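Local coordinates for Box C/D snoRNA protein 1 (PDB 6THL) that is required for the accumulation of box C/D snoRNAs, involved in their processing, their transport to the nucleolus and ribosome biogenesis, at residues N16-P21 with N157-E162; V45-C50 with P164-A169. All blocks are in the same frame, centred on the assembly; numbering follows the deposited sequence.

Contact 1 of 2, residues N16-P21 with N157-E162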
loop_
_atom_site.group_PDB
_atom_site.type_symbol
_atom_site.label_atom_id
_atom_site.label_comp_id
_atom_site.label_asym_id
_atom_site.label_seq_id
_atom_site.Cartn_x
_atom_site.Cartn_y
_atom_site.Cartn_z
ATOM N N ASN B 16 -24.016 -16.073 -0.216
ATOM C CA ASN B 16 -23.930 -15.590 1.146
ATOM C C ASN B 16 -22.684 -14.715 1.343
ATOM O O ASN B 16 -21.568 -15.258 1.420
ATOM C CB ASN B 16 -23.925 -16.753 2.123
ATOM C CG ASN B 16 -23.682 -16.295 3.543
ATOM O OD1 ASN B 16 -24.539 -15.673 4.183
ATOM N ND2 ASN B 16 -22.506 -16.589 4.042
ATOM N N CYS B 17 -22.870 -13.381 1.444
ATOM C CA CYS B 17 -21.719 -12.415 1.401
ATOM C C CYS B 17 -21.324 -11.831 2.733
ATOM O O CYS B 17 -22.080 -11.087 3.310
ATOM C CB CYS B 17 -21.990 -11.277 0.425
ATOM S SG CYS B 17 -22.537 -11.953 -1.125
ATOM N N LEU B 18 -20.134 -12.150 3.221
ATOM C CA LEU B 18 -19.668 -11.545 4.472
ATOM C C LEU B 18 -19.105 -10.161 4.191
ATOM O O LEU B 18 -18.289 -9.958 3.287
ATOM C CB LEU B 18 -18.627 -12.404 5.188
ATOM C CG LEU B 18 -19.119 -13.800 5.511
ATOM C CD1 LEU B 18 -18.046 -14.613 6.218
ATOM C CD2 LEU B 18 -20.365 -13.675 6.349
ATOM N N MET B 19 -19.581 -9.222 4.991
ATOM C CA MET B 19 -19.318 -7.828 4.786
ATOM C C MET B 19 -18.410 -7.356 5.916
ATOM O O MET B 19 -18.686 -7.546 7.102
ATOM C CB MET B 19 -20.648 -7.067 4.722
ATOM C CG MET B 19 -21.482 -7.499 3.518
ATOM S SD MET B 19 -20.796 -6.843 1.970
ATOM C CE MET B 19 -20.912 -8.277 0.930
ATOM N N LEU B 20 -17.294 -6.765 5.526
ATOM C CA LEU B 20 -16.334 -6.276 6.467
ATOM C C LEU B 20 -16.740 -4.858 6.850
ATOM O O LEU B 20 -17.487 -4.198 6.103
ATOM C CB LEU B 20 -14.977 -6.340 5.780
ATOM C CG LEU B 20 -14.527 -7.783 5.438
ATOM C CD1 LEU B 20 -13.206 -7.806 4.668
ATOM C CD2 LEU B 20 -14.420 -8.673 6.693
ATOM N N PRO B 21 -16.263 -4.360 8.000
ATOM C CA PRO B 21 -16.377 -2.905 8.234
ATOM C C PRO B 21 -15.737 -2.130 7.095
ATOM O O PRO B 21 -14.724 -2.537 6.532
ATOM C CB PRO B 21 -15.612 -2.654 9.520
ATOM C CG PRO B 21 -15.082 -3.960 9.979
ATOM C CD PRO B 21 -15.315 -5.002 8.917
ATOM N N ASN B 157 -24.859 -21.233 -3.819
ATOM C CA ASN B 157 -24.992 -21.626 -2.415
ATOM C C ASN B 157 -23.596 -21.684 -1.814
ATOM O O ASN B 157 -23.192 -22.708 -1.294
ATOM C CB ASN B 157 -25.727 -22.980 -2.344
ATOM C CG ASN B 157 -26.526 -23.167 -1.058
ATOM O OD1 ASN B 157 -27.231 -22.267 -0.607
ATOM N ND2 ASN B 157 -26.448 -24.364 -0.488
ATOM N N THR B 158 -22.832 -20.599 -1.954
ATOM C CA THR B 158 -21.488 -20.490 -1.353
ATOM C C THR B 158 -21.453 -19.352 -0.375
ATOM O O THR B 158 -22.438 -18.651 -0.133
ATOM C CB THR B 158 -20.373 -20.153 -2.372
ATOM O OG1 THR B 158 -20.815 -19.087 -3.225
ATOM C CG2 THR B 158 -19.940 -21.372 -3.193
ATOM N N THR B 159 -20.274 -19.146 0.173
ATOM C CA THR B 159 -19.995 -17.912 0.870
ATOM C C THR B 159 -18.767 -17.223 0.284
ATOM O O THR B 159 -17.795 -17.905 -0.126
ATOM C CB THR B 159 -19.884 -18.195 2.375
ATOM O OG1 THR B 159 -21.197 -18.511 2.855
ATOM C CG2 THR B 159 -19.301 -16.995 3.172
ATOM N N VAL B 160 -18.835 -15.879 0.194
ATOM C CA VAL B 160 -17.644 -15.085 -0.136
ATOM C C VAL B 160 -17.345 -14.083 0.924
ATOM O O VAL B 160 -18.213 -13.678 1.673
ATOM C CB VAL B 160 -17.768 -14.358 -1.465
ATOM C CG1 VAL B 160 -17.647 -15.358 -2.614
ATOM C CG2 VAL B 160 -19.065 -13.559 -1.522
ATOM N N ILE B 161 -16.091 -13.700 1.027
ATOM C CA ILE B 161 -15.770 -12.538 1.827
ATOM C C ILE B 161 -15.857 -11.360 0.874
ATOM O O ILE B 161 -14.978 -11.123 0.011
ATOM C CB ILE B 161 -14.413 -12.645 2.497
ATOM C CG1 ILE B 161 -14.559 -13.597 3.675
ATOM C CG2 ILE B 161 -14.000 -11.274 3.020
ATOM C CD1 ILE B 161 -13.266 -14.142 4.186
ATOM N N GLU B 162 -16.988 -10.678 0.994
ATOM C CA GLU B 162 -17.333 -9.532 0.153
ATOM C C GLU B 162 -17.639 -9.930 -1.299
ATOM O O GLU B 162 -18.544 -9.370 -1.945
ATOM C CB GLU B 162 -16.236 -8.439 0.209
ATOM C CG GLU B 162 -15.985 -7.844 1.589
ATOM C CD GLU B 162 -16.846 -6.646 1.923
ATOM O OE1 GLU B 162 -16.952 -6.328 3.126
ATOM O OE2 GLU B 162 -17.397 -6.008 1.011
#
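Glu162 reaches back over the end of the strand pairing and sets its carboxylate beside the backbone of Met19 and Leu20. A bend at chi2 (-89°) folds its chain over Leu18 O, which CG approaches to 3.6 Å, and delivers OE1 to Leu20 N in a nearly straight hydrogen bond (172°). The second oxygen, OE2, lies 3.6 Å from Met19 SD and is also hydrogen-bonded to Asn30 ND2. With an alanine here, Leu20 N would probably be left without its carboxylate acceptor and Asn30 would lose this partner, leaving the chain at Met19 and Leu20 freer to shift.

Upstream, residues 16-18 and 159-161 run parallel as neighbouring strands of a small three-stranded mixed sheet in the BCD1 domain, with strand 11-12 antiparallel on the other side of 15-18. In the ladder, Asn16 N donates to Thr158 O, Asn16 O accepts from Val160 N, and Leu18 N meets Val160 O at 2.9 Å. A last, weak rung joins Glu162 N to Leu18 O.

Asn16 and Thr159 lie side by side; CG of Asn16, anti to its own N (chi1 174°), lets ND2 donate a hydrogen bond to Thr159 OG1 (2.6 Å), the hydroxyl lying a little out of the amide plane. On this same face, Leu18 CG rests against Thr159 CG2 at 4.0 Å, while the reverse face brings Cys17 SG against Val160 CG2.

Contact 2 of 2, residues V45-C50 with P164-A169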
loop_
_atom_site.group_PDB
_atom_site.type_symbol
_atom_site.label_atom_id
_atom_site.label_comp_id
_atom_site.label_asym_id
_atom_site.label_seq_id
_atom_site.Cartn_x
_atom_site.Cartn_y
_atom_site.Cartn_z
ATOM N N VAL B 45 -14.541 -9.709 -8.912
ATOM C CA VAL B 45 -13.839 -10.869 -8.412
ATOM C C VAL B 45 -12.361 -10.505 -8.187
ATOM O O VAL B 45 -11.809 -9.639 -8.870
ATOM C CB VAL B 45 -14.013 -12.140 -9.311
ATOM C CG1 VAL B 45 -15.460 -12.339 -9.737
ATOM C CG2 VAL B 45 -13.118 -12.104 -10.525
ATOM N N GLU B 46 -11.732 -11.172 -7.219
ATOM C CA GLU B 46 -10.284 -11.059 -7.019
ATOM C C GLU B 46 -9.510 -12.220 -7.700
ATOM O O GLU B 46 -9.515 -13.369 -7.250
ATOM C CB GLU B 46 -9.953 -10.982 -5.521
ATOM C CG GLU B 46 -8.458 -10.937 -5.276
ATOM C CD GLU B 46 -8.108 -10.992 -3.827
ATOM O OE1 GLU B 46 -6.953 -10.635 -3.536
ATOM O OE2 GLU B 46 -8.967 -11.375 -2.994
ATOM N N TRP B 47 -8.850 -11.909 -8.798
ATOM C CA TRP B 47 -8.074 -12.905 -9.499
ATOM C C TRP B 47 -6.743 -13.026 -8.795
ATOM O O TRP B 47 -6.108 -12.033 -8.510
ATOM C CB TRP B 47 -7.864 -12.504 -10.963
ATOM C CG TRP B 47 -9.112 -12.505 -11.731
ATOM C CD1 TRP B 47 -9.875 -11.438 -12.046
ATOM C CD2 TRP B 47 -9.772 -13.649 -12.267
ATOM N NE1 TRP B 47 -10.981 -11.844 -12.760
ATOM C CE2 TRP B 47 -10.934 -13.200 -12.903
ATOM C CE3 TRP B 47 -9.485 -15.020 -12.271
ATOM C CZ2 TRP B 47 -11.804 -14.060 -13.547
ATOM C CZ3 TRP B 47 -10.369 -15.886 -12.905
ATOM C CH2 TRP B 47 -11.507 -15.402 -13.536
ATOM N N ILE B 48 -6.342 -14.249 -8.486
ATOM C CA ILE B 48 -4.997 -14.515 -8.000
ATOM C C ILE B 48 -4.390 -15.595 -8.884
ATOM O O ILE B 48 -4.823 -16.747 -8.855
ATOM C CB ILE B 48 -5.006 -14.995 -6.544
ATOM C CG1 ILE B 48 -5.444 -13.861 -5.609
ATOM C CG2 ILE B 48 -3.628 -15.478 -6.153
ATOM C CD1 ILE B 48 -5.912 -14.326 -4.259
ATOM N N LEU B 49 -3.393 -15.199 -9.673
ATOM C CA LEU B 49 -2.697 -16.084 -10.600
ATOM C C LEU B 49 -1.479 -16.656 -9.924
ATOM O O LEU B 49 -0.619 -15.896 -9.457
ATOM C CB LEU B 49 -2.255 -15.291 -11.836
ATOM C CG LEU B 49 -3.393 -14.553 -12.550
ATOM C CD1 LEU B 49 -2.923 -14.109 -13.920
ATOM C CD2 LEU B 49 -4.655 -15.375 -12.704
ATOM N N CYS B 50 -1.419 -17.988 -9.858
ATOM C CA CYS B 50 -0.256 -18.693 -9.315
ATOM C C CYS B 50 0.575 -19.259 -10.462
ATOM O O CYS B 50 0.139 -20.168 -11.197
ATOM C CB CYS B 50 -0.664 -19.798 -8.357
ATOM S SG CYS B 50 -2.086 -19.414 -7.311
ATOM N N PRO B 164 -16.100 -13.040 -4.469
ATOM C CA PRO B 164 -15.221 -14.157 -4.764
ATOM C C PRO B 164 -13.758 -13.777 -4.929
ATOM O O PRO B 164 -13.432 -12.741 -5.513
ATOM C CB PRO B 164 -15.762 -14.683 -6.104
ATOM C CG PRO B 164 -16.604 -13.577 -6.652
ATOM C CD PRO B 164 -17.193 -12.928 -5.450
ATOM N N THR B 165 -12.900 -14.627 -4.398
ATOM C CA THR B 165 -11.497 -14.626 -4.741
ATOM C C THR B 165 -11.307 -15.919 -5.566
ATOM O O THR B 165 -11.975 -16.920 -5.286
ATOM C CB THR B 165 -10.660 -14.622 -3.450
ATOM O OG1 THR B 165 -11.045 -13.493 -2.636
ATOM C CG2 THR B 165 -9.184 -14.598 -3.747
ATOM N N ILE B 166 -10.457 -15.902 -6.593
ATOM C CA ILE B 166 -10.389 -17.014 -7.527
ATOM C C ILE B 166 -8.970 -17.273 -7.949
ATOM O O ILE B 166 -8.392 -16.477 -8.688
ATOM C CB ILE B 166 -11.184 -16.777 -8.831
ATOM C CG1 ILE B 166 -12.628 -16.322 -8.577
ATOM C CG2 ILE B 166 -11.169 -18.049 -9.680
ATOM C CD1 ILE B 166 -13.536 -17.395 -8.036
ATOM N N PHE B 167 -8.443 -18.413 -7.495
ATOM C CA PHE B 167 -7.062 -18.824 -7.690
ATOM C C PHE B 167 -6.955 -19.577 -8.995
ATOM O O PHE B 167 -7.880 -20.320 -9.377
ATOM C CB PHE B 167 -6.596 -19.779 -6.578
ATOM C CG PHE B 167 -6.487 -19.150 -5.225
ATOM C CD1 PHE B 167 -7.588 -19.099 -4.388
ATOM C CD2 PHE B 167 -5.271 -18.660 -4.771
ATOM C CE1 PHE B 167 -7.507 -18.537 -3.136
ATOM C CE2 PHE B 167 -5.193 -18.077 -3.516
ATOM C CZ PHE B 167 -6.325 -18.013 -2.694
ATOM N N VAL B 168 -5.797 -19.403 -9.636
ATOM C CA VAL B 168 -5.501 -19.925 -10.946
ATOM C C VAL B 168 -4.099 -20.536 -10.859
ATOM O O VAL B 168 -3.176 -19.925 -10.333
ATOM C CB VAL B 168 -5.582 -18.805 -12.023
ATOM C CG1 VAL B 168 -5.374 -19.362 -13.421
ATOM C CG2 VAL B 168 -6.937 -18.147 -12.023
ATOM N N ALA B 169 -3.940 -21.759 -11.340
ATOM C CA ALA B 169 -2.637 -22.411 -11.335
ATOM C C ALA B 169 -2.676 -23.661 -12.209
ATOM O O ALA B 169 -3.747 -24.268 -12.403
ATOM C CB ALA B 169 -2.255 -22.781 -9.925
#
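Thr165 OG1 donates a hydrogen bond of 3.0 Å to Glu46 OE2, meeting the carboxylate oxygen on its anti side and somewhat out of its plane. The glutamate chain is extended, with CG anti to the backbone N (chi1 177°), and runs alongside the threonine with both pointing the same way. The stronger partner of OE2 is Arg26, which forms a salt bridge with it through NH1.

Five backbone hydrogen bonds make the parallel ladder between strands 40-49 and 165-169. Glu46 N to Pro164 O is nearly straight, and Glu46 O receives Ile166 N at 2.8 Å. Ile48 N then donates to Ile166 O, and Val168 N to Ile48 O with an N-H...O angle of 132°. Cys50 N closes the series on Val168 O.

On the face of Glu46 and Thr165, Ile48 CD1 packs on Thr165 CG2, while its CG2 lies obliquely 3.8 Å from Phe167 CD2. Cys50 SG approaches the edge of the Phe167 ring, whose plane meets that of Tyr179 at about 50°. The other face carries Trp47, Ile166, Leu49 and Val168: Val168 CG2 touches the indole edge at CE3, 4.0 Å away, and Leu49 CD2 packs on Val168 CB at 3.6 Å. Phe123 from strand 122-126 adds to this apolar layer, and helix 81-90 packs on Leu49.

The two strands thus hold the middle of the larger mixed sheet together largely through backbone bonds and hydrocarbon, and the lone carboxylate of the contact, paired with both a hydroxyl and Arg26, is likely to remain ionised.

Contacts 1 and 2 are both parallel strand pairings within the BCD1 domain, each joining an N-terminal strand to a C-terminal one, their centres about 16 Å apart. Residues 157-162 and 164-169 are separated by Phe163 alone, so the chain leaves strand 159-161 of the small sheet and enters strand 165-169 of the larger one. Their partners are strands 15-18 and 40-49, and the two connections cross along the sequence. The centre of contact 2 lies about 5 Å from the centre of the chain, and the contact is buried; that of contact 1 lies about 14 Å away, and its burial is only partial. Arg26 of helix 25-29 links them, hydrogen-bonding Ile161 O and forming the salt bridge with Glu46.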